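Side-chain contacts in CELL WALL surface anchor family protein (Streptococcus pneumoniae, PDB 2WW8), which serves as the pilus adhesin RrgA, probably attaching the bacterium to host cells through a domain that resembles those of integrins: residues Arg697-Pro702 with Asn708-Phe713; Pro152-Pro157 with Tyr180-Pro185; Val743-Lys748 with Gly842-Asn847. All blocks are in the same frame, centred on the assembly; numbering follows the deposited sequence.

Interaction 1 of 3, residues Arg697-Pro702 with Asn708-Phe713; sequences RTTLHP and NTVRDF
Thr-699 faces Asp-712 and Leu-700 faces Arg-711 in an antiparallel beta hairpin at the rim of a sheet in the Ig-like domain, with strand 711-712 outermost within the chain. Backbone bonds set the register. Leu-700 and Arg-711 form the hydrogen-bonded pair, Leu-700 N giving to Arg-711 O at 2.8 Å and Arg-711 N returning to Leu-700 O at 2.9 Å. Phe-713 N reaches Thr-698 O farther along. Thr-699 and Asp-712 are the non-hydrogen-bonded pair, where Thr-699 CA makes a CA-H...O contact with Arg-711 O.

Apolar packing divides between the two faces. On the side of Leu-700 and Arg-711, the Phe-713 ring brings CE1 to 3.9 Å from Leu-700 CB and CD1 to 3.6 Å from Thr-698 CG2, while Leu-189 and Val-210 pack round it. On the Thr-699 side, Val-710 spreads its two methyls: CG1 lies 3.5 Å from Thr-699 CB, and CG2 approaches His-701 NE2. CG1 also sits over one face of the His-701 ring, offset toward its rim.

Charge closes the open end of the hairpin. The extended Arg-697 chain, with CG anti to the backbone N (chi1 -177°), crosses Asp-712 at about a right angle and presents its guanidinium side-on, nearly coplanar with the carboxylate. Arg-697 NH2 gives to Asp-712 OD2 at 2.8 Å, whereas Arg-697 NE gives to the syn lone pair of Asp-712 OD1 at 2.7 Å along an almost straight N-H...O line of 170°.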
loop_
_atom_site.group_PDB
_atom_site.type_symbol
_atom_site.label_atom_id
_atom_site.label_comp_id
_atom_site.label_asym_id
_atom_site.label_seq_id
_atom_site.Cartn_x
_atom_site.Cartn_y
_atom_site.Cartn_z
ATOM N N ARG A 697 -2.336 -21.700 2.524
ATOM C CA ARG A 697 -2.967 -21.096 1.319
ATOM C C ARG A 697 -4.084 -20.132 1.720
ATOM O O ARG A 697 -5.126 -20.562 2.273
ATOM C CB ARG A 697 -3.461 -22.193 0.358
ATOM C CG ARG A 697 -4.048 -21.523 -0.907
ATOM C CD ARG A 697 -4.915 -22.413 -1.786
ATOM N NE ARG A 697 -5.040 -21.745 -3.088
ATOM C CZ ARG A 697 -5.721 -22.253 -4.117
ATOM N NH1 ARG A 697 -6.367 -23.403 -3.962
ATOM N NH2 ARG A 697 -5.772 -21.610 -5.291
ATOM N N THR A 698 -3.856 -18.842 1.440
ATOM C CA THR A 698 -4.770 -17.748 1.728
ATOM C C THR A 698 -5.610 -17.310 0.534
ATOM O O THR A 698 -5.045 -16.980 -0.485
ATOM C CB THR A 698 -3.996 -16.550 2.335
ATOM O OG1 THR A 698 -3.205 -17.027 3.426
ATOM C CG2 THR A 698 -4.976 -15.541 2.967
ATOM N N THR A 699 -6.934 -17.310 0.629
ATOM C CA THR A 699 -7.781 -17.223 -0.577
ATOM C C THR A 699 -8.909 -16.238 -0.360
ATOM O O THR A 699 -9.392 -16.014 0.772
ATOM C CB THR A 699 -8.356 -18.612 -1.031
ATOM O OG1 THR A 699 -9.231 -19.162 -0.019
ATOM C CG2 THR A 699 -7.206 -19.623 -1.216
ATOM N N LEU A 700 -9.323 -15.653 -1.477
ATOM C CA LEU A 700 -10.582 -14.935 -1.545
ATOM C C LEU A 700 -11.500 -15.717 -2.480
ATOM O O LEU A 700 -11.102 -16.040 -3.632
ATOM C CB LEU A 700 -10.318 -13.543 -2.146
ATOM C CG LEU A 700 -11.596 -12.776 -2.560
ATOM C CD1 LEU A 700 -12.453 -12.458 -1.339
ATOM C CD2 LEU A 700 -11.214 -11.493 -3.341
ATOM N N HIS A 701 -12.702 -16.058 -2.013
ATOM C CA HIS A 701 -13.748 -16.519 -2.943
ATOM C C HIS A 701 -14.574 -15.242 -3.134
ATOM O O HIS A 701 -15.269 -14.859 -2.204
ATOM C CB HIS A 701 -14.663 -17.607 -2.355
ATOM C CG HIS A 701 -14.006 -18.951 -2.263
ATOM N ND1 HIS A 701 -13.062 -19.253 -1.305
ATOM C CD2 HIS A 701 -14.162 -20.076 -3.003
ATOM C CE1 HIS A 701 -12.649 -20.501 -1.464
ATOM N NE2 HIS A 701 -13.320 -21.031 -2.474
ATOM N N PRO A 702 -14.509 -14.592 -4.323
ATOM C CA PRO A 702 -15.273 -13.350 -4.468
ATOM C C PRO A 702 -16.778 -13.533 -4.317
ATOM O O PRO A 702 -17.446 -12.569 -3.972
ATOM C CB PRO A 702 -14.982 -12.907 -5.940
ATOM C CG PRO A 702 -13.638 -13.493 -6.210
ATOM C CD PRO A 702 -13.679 -14.857 -5.509
ATOM N N ASN A 708 -15.862 -22.413 -7.220
ATOM C CA ASN A 708 -14.572 -22.721 -7.812
ATOM C C ASN A 708 -13.799 -21.525 -8.318
ATOM O O ASN A 708 -12.821 -21.740 -9.041
ATOM C CB ASN A 708 -14.743 -23.674 -8.998
ATOM C CG ASN A 708 -15.220 -25.046 -8.559
ATOM O OD1 ASN A 708 -16.033 -25.673 -9.237
ATOM N ND2 ASN A 708 -14.739 -25.514 -7.413
ATOM N N THR A 709 -14.261 -20.308 -8.057
ATOM C CA THR A 709 -13.469 -19.110 -8.350
ATOM C C THR A 709 -12.759 -18.696 -7.093
ATOM O O THR A 709 -13.399 -18.263 -6.146
ATOM C CB THR A 709 -14.344 -17.955 -8.879
ATOM O OG1 THR A 709 -14.972 -18.459 -10.048
ATOM C CG2 THR A 709 -13.498 -16.773 -9.251
ATOM N N VAL A 710 -11.440 -18.893 -7.079
ATOM C CA VAL A 710 -10.600 -18.731 -5.933
ATOM C C VAL A 710 -9.431 -17.872 -6.394
ATOM O O VAL A 710 -8.791 -18.122 -7.431
ATOM C CB VAL A 710 -10.042 -20.081 -5.476
ATOM C CG1 VAL A 710 -9.588 -19.919 -4.064
ATOM C CG2 VAL A 710 -11.132 -21.079 -5.491
ATOM N N ARG A 711 -9.160 -16.843 -5.615
ATOM C CA ARG A 711 -7.986 -16.012 -5.836
ATOM C C ARG A 711 -7.029 -16.085 -4.622
ATOM O O ARG A 711 -7.473 -15.841 -3.512
ATOM C CB ARG A 711 -8.406 -14.538 -6.014
ATOM C CG ARG A 711 -9.637 -14.260 -6.942
ATOM C CD ARG A 711 -9.331 -14.805 -8.304
ATOM N NE ARG A 711 -10.311 -14.385 -9.301
ATOM C CZ ARG A 711 -10.619 -15.108 -10.363
ATOM N NH1 ARG A 711 -10.062 -16.304 -10.530
ATOM N NH2 ARG A 711 -11.505 -14.662 -11.244
ATOM N N ASP A 712 -5.745 -16.367 -4.849
ATOM C CA ASP A 712 -4.713 -16.407 -3.833
ATOM C C ASP A 712 -4.213 -15.023 -3.406
ATOM O O ASP A 712 -3.992 -14.150 -4.224
ATOM C CB ASP A 712 -3.509 -17.251 -4.297
ATOM C CG ASP A 712 -3.832 -18.730 -4.289
ATOM O OD1 ASP A 712 -3.937 -19.255 -3.161
ATOM O OD2 ASP A 712 -4.085 -19.337 -5.373
ATOM N N PHE A 713 -4.017 -14.866 -2.106
ATOM C CA PHE A 713 -3.241 -13.770 -1.536
ATOM C C PHE A 713 -1.740 -14.114 -1.554
ATOM O O PHE A 713 -1.350 -15.286 -1.383
ATOM C CB PHE A 713 -3.626 -13.613 -0.039
ATOM C CG PHE A 713 -4.951 -12.935 0.176
ATOM C CD1 PHE A 713 -6.136 -13.653 0.149
ATOM C CD2 PHE A 713 -4.975 -11.596 0.562
ATOM C CE1 PHE A 713 -7.358 -12.994 0.397
ATOM C CE2 PHE A 713 -6.153 -10.930 0.815
ATOM C CZ PHE A 713 -7.349 -11.638 0.740
HETATM O O HOH W 1 -2.328 -18.147 -0.962
#

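Interaction 2 of 3, residues Pro152-Pro157 with Tyr180-Pro185; sequences PDVQTP and YERVIP
Asp-153 and Arg-182 meet head-on in a bidentate salt bridge that joins the loop between strands 148-150 and 157-162 to strand 171-184. The two side chains come from opposite directions, and the arginine offers its far end: Arg-182 NH1 gives to Asp-153 OD2 at 2.8 Å and Arg-182 NH2 to Asp-153 OD1 at 2.9 Å. The first bond is the straighter, at 166°, and uses the syn lone pair of OD2; the second arrives on the syn side of OD1 but tilted out of the carboxylate plane. The planes of the two flat groups are turned 31° against each other. Arg-182 spans the gap because its chain is extended from CG to NE, with CG anti to the backbone N (chi1 -170°).

Further hydrogen bonds fix the carboxylate and the loop. Asp-153 OD1 also accepts from Val-154 N at 2.8 Å, on its anti side, so two N-H groups hold this oxygen and restrain the rotation of the carboxylate. Within the loop, Gln-155 NE2 gives to Pro-152 O. A water accepts from Arg-182 NH2 at 2.9 Å and lies 3.0 Å from Thr-156 OG1, extending the link across the loop.

Packing around the guanidinium is slight: the Val-154 CG2 methyl lies 3.6 Å from Arg-182 NH2, near the guanidinium plane. Separately, Tyr-151 makes a cation-pi interaction with the arginine.

Both charged groups have second partners in strand 711-712, since Asp-153 OD2 accepts from Asp-712 N and Arg-182 NH1 gives to Asp-712 O. The bridge thus lies against the edge of that strand, while Leu-189 of strand 187-196 packs against Arg-182 from the neighbouring hairpin strand.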
loop_
_atom_site.group_PDB
_atom_site.type_symbol
_atom_site.label_atom_id
_atom_site.label_comp_id
_atom_site.label_asym_id
_atom_site.label_seq_id
_atom_site.Cartn_x
_atom_site.Cartn_y
_atom_site.Cartn_z
ATOM N N PRO A 152 -0.641 -20.188 -6.188
ATOM C CA PRO A 152 -1.144 -21.503 -6.639
ATOM C C PRO A 152 -2.160 -21.415 -7.784
ATOM O O PRO A 152 -2.076 -22.262 -8.645
ATOM C CB PRO A 152 -1.830 -22.065 -5.396
ATOM C CG PRO A 152 -0.988 -21.449 -4.270
ATOM C CD PRO A 152 -0.740 -20.028 -4.730
ATOM N N ASP A 153 -3.059 -20.425 -7.775
ATOM C CA ASP A 153 -4.207 -20.382 -8.653
ATOM C C ASP A 153 -3.790 -20.400 -10.136
ATOM O O ASP A 153 -4.348 -21.155 -10.925
ATOM C CB ASP A 153 -5.111 -19.170 -8.433
ATOM C CG ASP A 153 -4.362 -17.832 -8.170
ATOM O OD1 ASP A 153 -3.195 -17.581 -8.550
ATOM O OD2 ASP A 153 -5.008 -16.937 -7.608
ATOM N N VAL A 154 -2.843 -19.541 -10.499
ATOM C CA VAL A 154 -2.392 -19.453 -11.896
ATOM C C VAL A 154 -0.894 -19.656 -12.005
ATOM O O VAL A 154 -0.350 -19.548 -13.100
ATOM C CB VAL A 154 -2.849 -18.164 -12.615
ATOM C CG1 VAL A 154 -4.374 -18.089 -12.611
ATOM C CG2 VAL A 154 -2.214 -16.928 -11.925
ATOM N N GLN A 155 -0.228 -20.012 -10.911
ATOM C CA GLN A 155 1.083 -20.628 -11.024
ATOM C C GLN A 155 2.175 -19.640 -11.464
ATOM O O GLN A 155 3.114 -20.066 -12.119
ATOM C CB GLN A 155 1.049 -21.782 -12.038
ATOM C CG GLN A 155 0.239 -22.981 -11.601
ATOM C CD GLN A 155 0.954 -23.805 -10.556
ATOM O OE1 GLN A 155 1.830 -24.621 -10.868
ATOM N NE2 GLN A 155 0.604 -23.573 -9.296
ATOM N N THR A 156 2.058 -18.362 -11.106
ATOM C CA THR A 156 3.063 -17.372 -11.490
ATOM C C THR A 156 3.920 -16.913 -10.293
ATOM O O THR A 156 3.419 -16.849 -9.166
ATOM C CB THR A 156 2.381 -16.154 -12.156
ATOM O OG1 THR A 156 1.512 -15.553 -11.195
ATOM C CG2 THR A 156 1.587 -16.541 -13.428
ATOM N N PRO A 157 5.232 -16.642 -10.507
ATOM C CA PRO A 157 6.127 -16.260 -9.390
ATOM C C PRO A 157 5.837 -14.861 -8.861
ATOM O O PRO A 157 5.369 -14.001 -9.594
ATOM C CB PRO A 157 7.547 -16.318 -9.992
ATOM C CG PRO A 157 7.312 -16.094 -11.503
ATOM C CD PRO A 157 5.931 -16.706 -11.806
ATOM N N TYR A 180 2.744 -6.239 -2.496
ATOM C CA TYR A 180 2.027 -7.009 -1.510
ATOM C C TYR A 180 0.564 -6.907 -1.928
ATOM O O TYR A 180 -0.241 -7.683 -1.460
ATOM C CB TYR A 180 2.306 -6.552 -0.062
ATOM C CG TYR A 180 1.780 -5.194 0.358
ATOM C CD1 TYR A 180 2.559 -4.042 0.212
ATOM C CD2 TYR A 180 0.485 -5.074 0.901
ATOM C CE1 TYR A 180 2.071 -2.788 0.619
ATOM C CE2 TYR A 180 -0.056 -3.825 1.259
ATOM C CZ TYR A 180 0.766 -2.694 1.119
ATOM O OH TYR A 180 0.255 -1.486 1.487
ATOM N N GLU A 181 0.247 -5.963 -2.805
ATOM C CA GLU A 181 -1.072 -5.854 -3.390
ATOM C C GLU A 181 -1.145 -6.460 -4.809
ATOM O O GLU A 181 -0.321 -6.151 -5.673
ATOM C CB GLU A 181 -1.485 -4.386 -3.344
ATOM C CG GLU A 181 -2.846 -4.150 -4.019
ATOM C CD GLU A 181 -3.411 -2.747 -3.693
ATOM O OE1 GLU A 181 -3.136 -1.793 -4.459
ATOM O OE2 GLU A 181 -4.116 -2.593 -2.659
ATOM N N ARG A 182 -2.123 -7.331 -5.032
ATOM C CA ARG A 182 -2.326 -8.042 -6.279
ATOM C C ARG A 182 -3.595 -7.544 -6.988
ATOM O O ARG A 182 -4.699 -7.528 -6.412
ATOM C CB ARG A 182 -2.453 -9.548 -5.960
ATOM C CG ARG A 182 -2.426 -10.461 -7.188
ATOM C CD ARG A 182 -2.826 -11.887 -6.768
ATOM N NE ARG A 182 -2.480 -12.814 -7.864
ATOM C CZ ARG A 182 -2.932 -14.063 -7.978
ATOM N NH1 ARG A 182 -3.808 -14.509 -7.097
ATOM N NH2 ARG A 182 -2.567 -14.836 -8.994
ATOM N N VAL A 183 -3.463 -7.220 -8.275
ATOM C CA VAL A 183 -4.626 -6.952 -9.119
ATOM C C VAL A 183 -5.323 -8.272 -9.497
ATOM O O VAL A 183 -4.667 -9.202 -9.985
ATOM C CB VAL A 183 -4.220 -6.178 -10.390
ATOM C CG1 VAL A 183 -5.444 -5.801 -11.202
ATOM C CG2 VAL A 183 -3.410 -4.891 -9.987
ATOM N N ILE A 184 -6.644 -8.328 -9.313
ATOM C CA ILE A 184 -7.437 -9.435 -9.767
ATOM C C ILE A 184 -8.646 -8.964 -10.558
ATOM O O ILE A 184 -8.982 -7.764 -10.531
ATOM C CB ILE A 184 -7.914 -10.319 -8.568
ATOM C CG1 ILE A 184 -8.672 -9.466 -7.537
ATOM C CG2 ILE A 184 -6.767 -11.044 -8.037
ATOM C CD1 ILE A 184 -9.348 -10.265 -6.407
ATOM N N PRO A 185 -9.301 -9.885 -11.282
ATOM C CA PRO A 185 -10.421 -9.417 -12.126
ATOM C C PRO A 185 -11.493 -8.762 -11.258
ATOM O O PRO A 185 -12.144 -7.869 -11.720
ATOM C CB PRO A 185 -10.965 -10.726 -12.735
ATOM C CG PRO A 185 -9.746 -11.572 -12.897
ATOM C CD PRO A 185 -8.993 -11.308 -11.535
HETATM O O HOH W 2 -0.820 -13.752 -11.033
#

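Interaction 3 of 3, residues Val743-Lys748 with Gly842-Asn847; sequences VNKNDK and GYEFTN
In the long salt bridge between Lys-748 NZ and Glu-844 OE1, 3.8 Å apart, a methylene is nearer the carboxylate than the ammonium is: Lys-748 CE lies 3.4 Å from Glu-844 OE1. The two side chains cross at about a right angle. Glu-844 is extended beyond CG, whereas Lys-748 bends at chi2 (-52°) and again at chi4, which turns its ammonium back toward its own loop. There Lys-748 NZ gives a hydrogen bond to Lys-745 O at 2.9 Å, almost in line with the carbonyl. A water accepts from Lys-748 NZ at 2.8 Å; its link onward to Glu-844 OE2 is doubtful.

The loop begins where strand 736-744 ends. Asn-744 OD1 accepts from Asn-746 N at 2.8 Å, forming an Asx turn that shapes the chain leading to Lys-748. Strand 841-846, which carries Glu-844, is an outer strand of the same mixed sheet; strand 849-854 runs between it and strand 736-744, so the contact spans an intervening strand at the surface of a prealbumin-like domain.

Lys-745 NZ stands 4.4 Å from Glu-844 OE2, too far for a salt bridge. Two ammonium groups thus lie near one carboxylate and would be expected to favour its ionised form, while the long distances imply an attraction that is probably loose and mainly electrostatic.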
loop_
_atom_site.group_PDB
_atom_site.type_symbol
_atom_site.label_atom_id
_atom_site.label_comp_id
_atom_site.label_asym_id
_atom_site.label_seq_id
_atom_site.Cartn_x
_atom_site.Cartn_y
_atom_site.Cartn_z
ATOM N N VAL A 743 62.564 -46.129 55.689
ATOM C CA VAL A 743 62.856 -47.560 55.801
ATOM C C VAL A 743 64.274 -47.858 56.287
ATOM O O VAL A 743 65.191 -47.030 56.182
ATOM C CB VAL A 743 62.671 -48.341 54.442
ATOM C CG1 VAL A 743 61.270 -48.135 53.868
ATOM C CG2 VAL A 743 63.772 -47.950 53.422
ATOM N N ASN A 744 64.433 -49.086 56.776
ATOM C CA ASN A 744 65.733 -49.677 56.961
ATOM C C ASN A 744 66.462 -49.803 55.598
ATOM O O ASN A 744 65.882 -50.372 54.665
ATOM C CB ASN A 744 65.510 -51.049 57.609
ATOM C CG ASN A 744 66.809 -51.737 57.979
ATOM O OD1 ASN A 744 67.753 -51.806 57.205
ATOM N ND2 ASN A 744 66.854 -52.245 59.187
ATOM N N LYS A 745 67.710 -49.322 55.530
ATOM C CA LYS A 745 68.563 -49.336 54.324
ATOM C C LYS A 745 68.716 -50.778 53.822
ATOM O O LYS A 745 68.569 -51.024 52.649
ATOM C CB LYS A 745 69.990 -48.827 54.640
ATOM C CG LYS A 745 70.868 -48.677 53.408
ATOM C CD LYS A 745 72.323 -48.456 53.781
ATOM C CE LYS A 745 73.245 -48.060 52.586
ATOM N NZ LYS A 745 72.485 -47.254 51.582
ATOM N N ASN A 746 68.977 -51.714 54.726
ATOM C CA ASN A 746 69.259 -53.115 54.382
ATOM C C ASN A 746 68.119 -54.029 53.936
ATOM O O ASN A 746 68.337 -54.836 53.039
ATOM C CB ASN A 746 70.061 -53.766 55.514
ATOM C CG ASN A 746 71.342 -53.009 55.783
ATOM O OD1 ASN A 746 71.950 -52.434 54.871
ATOM N ND2 ASN A 746 71.742 -52.971 57.032
ATOM N N ASP A 747 66.934 -53.911 54.535
ATOM C CA ASP A 747 65.833 -54.831 54.231
ATOM C C ASP A 747 64.591 -54.094 53.754
ATOM O O ASP A 747 63.561 -54.698 53.524
ATOM C CB ASP A 747 65.513 -55.789 55.389
ATOM C CG ASP A 747 65.015 -55.070 56.652
ATOM O OD1 ASP A 747 64.509 -53.921 56.580
ATOM O OD2 ASP A 747 65.121 -55.680 57.745
ATOM N N LYS A 748 64.705 -52.776 53.630
ATOM C CA LYS A 748 63.636 -51.921 53.128
ATOM C C LYS A 748 62.339 -52.089 53.888
ATOM O O LYS A 748 61.289 -51.782 53.342
ATOM C CB LYS A 748 63.451 -52.082 51.605
ATOM C CG LYS A 748 64.754 -51.930 50.774
ATOM C CD LYS A 748 65.517 -50.629 51.098
ATOM C CE LYS A 748 66.520 -50.104 50.037
ATOM N NZ LYS A 748 67.724 -50.992 49.836
ATOM N N GLY A 842 69.502 -41.870 53.078
ATOM C CA GLY A 842 69.571 -41.722 51.612
ATOM C C GLY A 842 68.173 -41.620 51.056
ATOM O O GLY A 842 67.191 -41.867 51.806
ATOM N N TYR A 843 68.108 -41.203 49.789
ATOM C CA TYR A 843 66.861 -41.131 49.034
ATOM C C TYR A 843 66.991 -42.205 47.955
ATOM O O TYR A 843 68.074 -42.358 47.371
ATOM C CB TYR A 843 66.661 -39.762 48.355
ATOM C CG TYR A 843 65.596 -39.806 47.266
ATOM C CD1 TYR A 843 64.234 -39.850 47.599
ATOM C CD2 TYR A 843 65.945 -39.817 45.912
ATOM C CE1 TYR A 843 63.238 -39.902 46.635
ATOM C CE2 TYR A 843 64.950 -39.890 44.923
ATOM C CZ TYR A 843 63.592 -39.919 45.293
ATOM O OH TYR A 843 62.616 -39.976 44.321
ATOM N N GLU A 844 65.898 -42.920 47.688
ATOM C CA GLU A 844 65.850 -43.879 46.573
ATOM C C GLU A 844 64.432 -43.832 46.003
ATOM O O GLU A 844 63.431 -43.537 46.684
ATOM C CB GLU A 844 66.273 -45.328 46.938
ATOM C CG GLU A 844 67.655 -45.537 47.696
ATOM C CD GLU A 844 67.978 -46.995 48.148
ATOM O OE1 GLU A 844 67.434 -47.973 47.559
ATOM O OE2 GLU A 844 68.850 -47.200 49.050
ATOM N N PHE A 845 64.382 -44.121 44.712
ATOM C CA PHE A 845 63.146 -44.103 43.947
ATOM C C PHE A 845 63.004 -45.506 43.356
ATOM O O PHE A 845 63.761 -45.850 42.441
ATOM C CB PHE A 845 63.241 -43.124 42.788
ATOM C CG PHE A 845 61.945 -42.985 42.041
ATOM C CD1 PHE A 845 60.777 -42.645 42.719
ATOM C CD2 PHE A 845 61.888 -43.161 40.664
ATOM C CE1 PHE A 845 59.566 -42.511 42.048
ATOM C CE2 PHE A 845 60.672 -43.012 39.964
ATOM C CZ PHE A 845 59.509 -42.696 40.661
ATOM N N THR A 846 62.085 -46.314 43.887
ATOM C CA THR A 846 62.055 -47.731 43.497
ATOM C C THR A 846 60.638 -48.202 43.332
ATOM O O THR A 846 59.825 -48.065 44.252
ATOM C CB THR A 846 62.654 -48.643 44.585
ATOM O OG1 THR A 846 64.007 -48.249 44.780
ATOM C CG2 THR A 846 62.524 -50.135 44.208
ATOM N N ASN A 847 60.397 -48.801 42.172
ATOM C CA ASN A 847 59.106 -49.425 41.914
ATOM C C ASN A 847 58.017 -48.372 42.241
ATOM O O ASN A 847 57.131 -48.624 43.052
ATOM C CB ASN A 847 59.004 -50.732 42.727
ATOM C CG ASN A 847 59.777 -51.894 42.079
ATOM O OD1 ASN A 847 60.440 -51.735 41.053
ATOM N ND2 ASN A 847 59.672 -53.069 42.669
HETATM O O HOH W 3 69.714 -49.443 48.736
#

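From the N terminus, interaction 2 closes first, ending a loop that includes strands 157-162 and 171-184. Interaction 1 follows more than 500 residues later as a tight hairpin with five residues between its segments, and interaction 3 then spans 93 residues of the C-terminal prealbumin-like domain. The three are in series: none nests in or crosses another. Interactions 1 and 2 nevertheless touch in space, their centres 10 Å apart, and so join an early part of the chain to the Ig-like domain, whose hairpin lies far along the sequence. Interaction 3 stands apart, its nearest atoms about 76 Å from interaction 1, toward the C-terminal end of the elongated molecule.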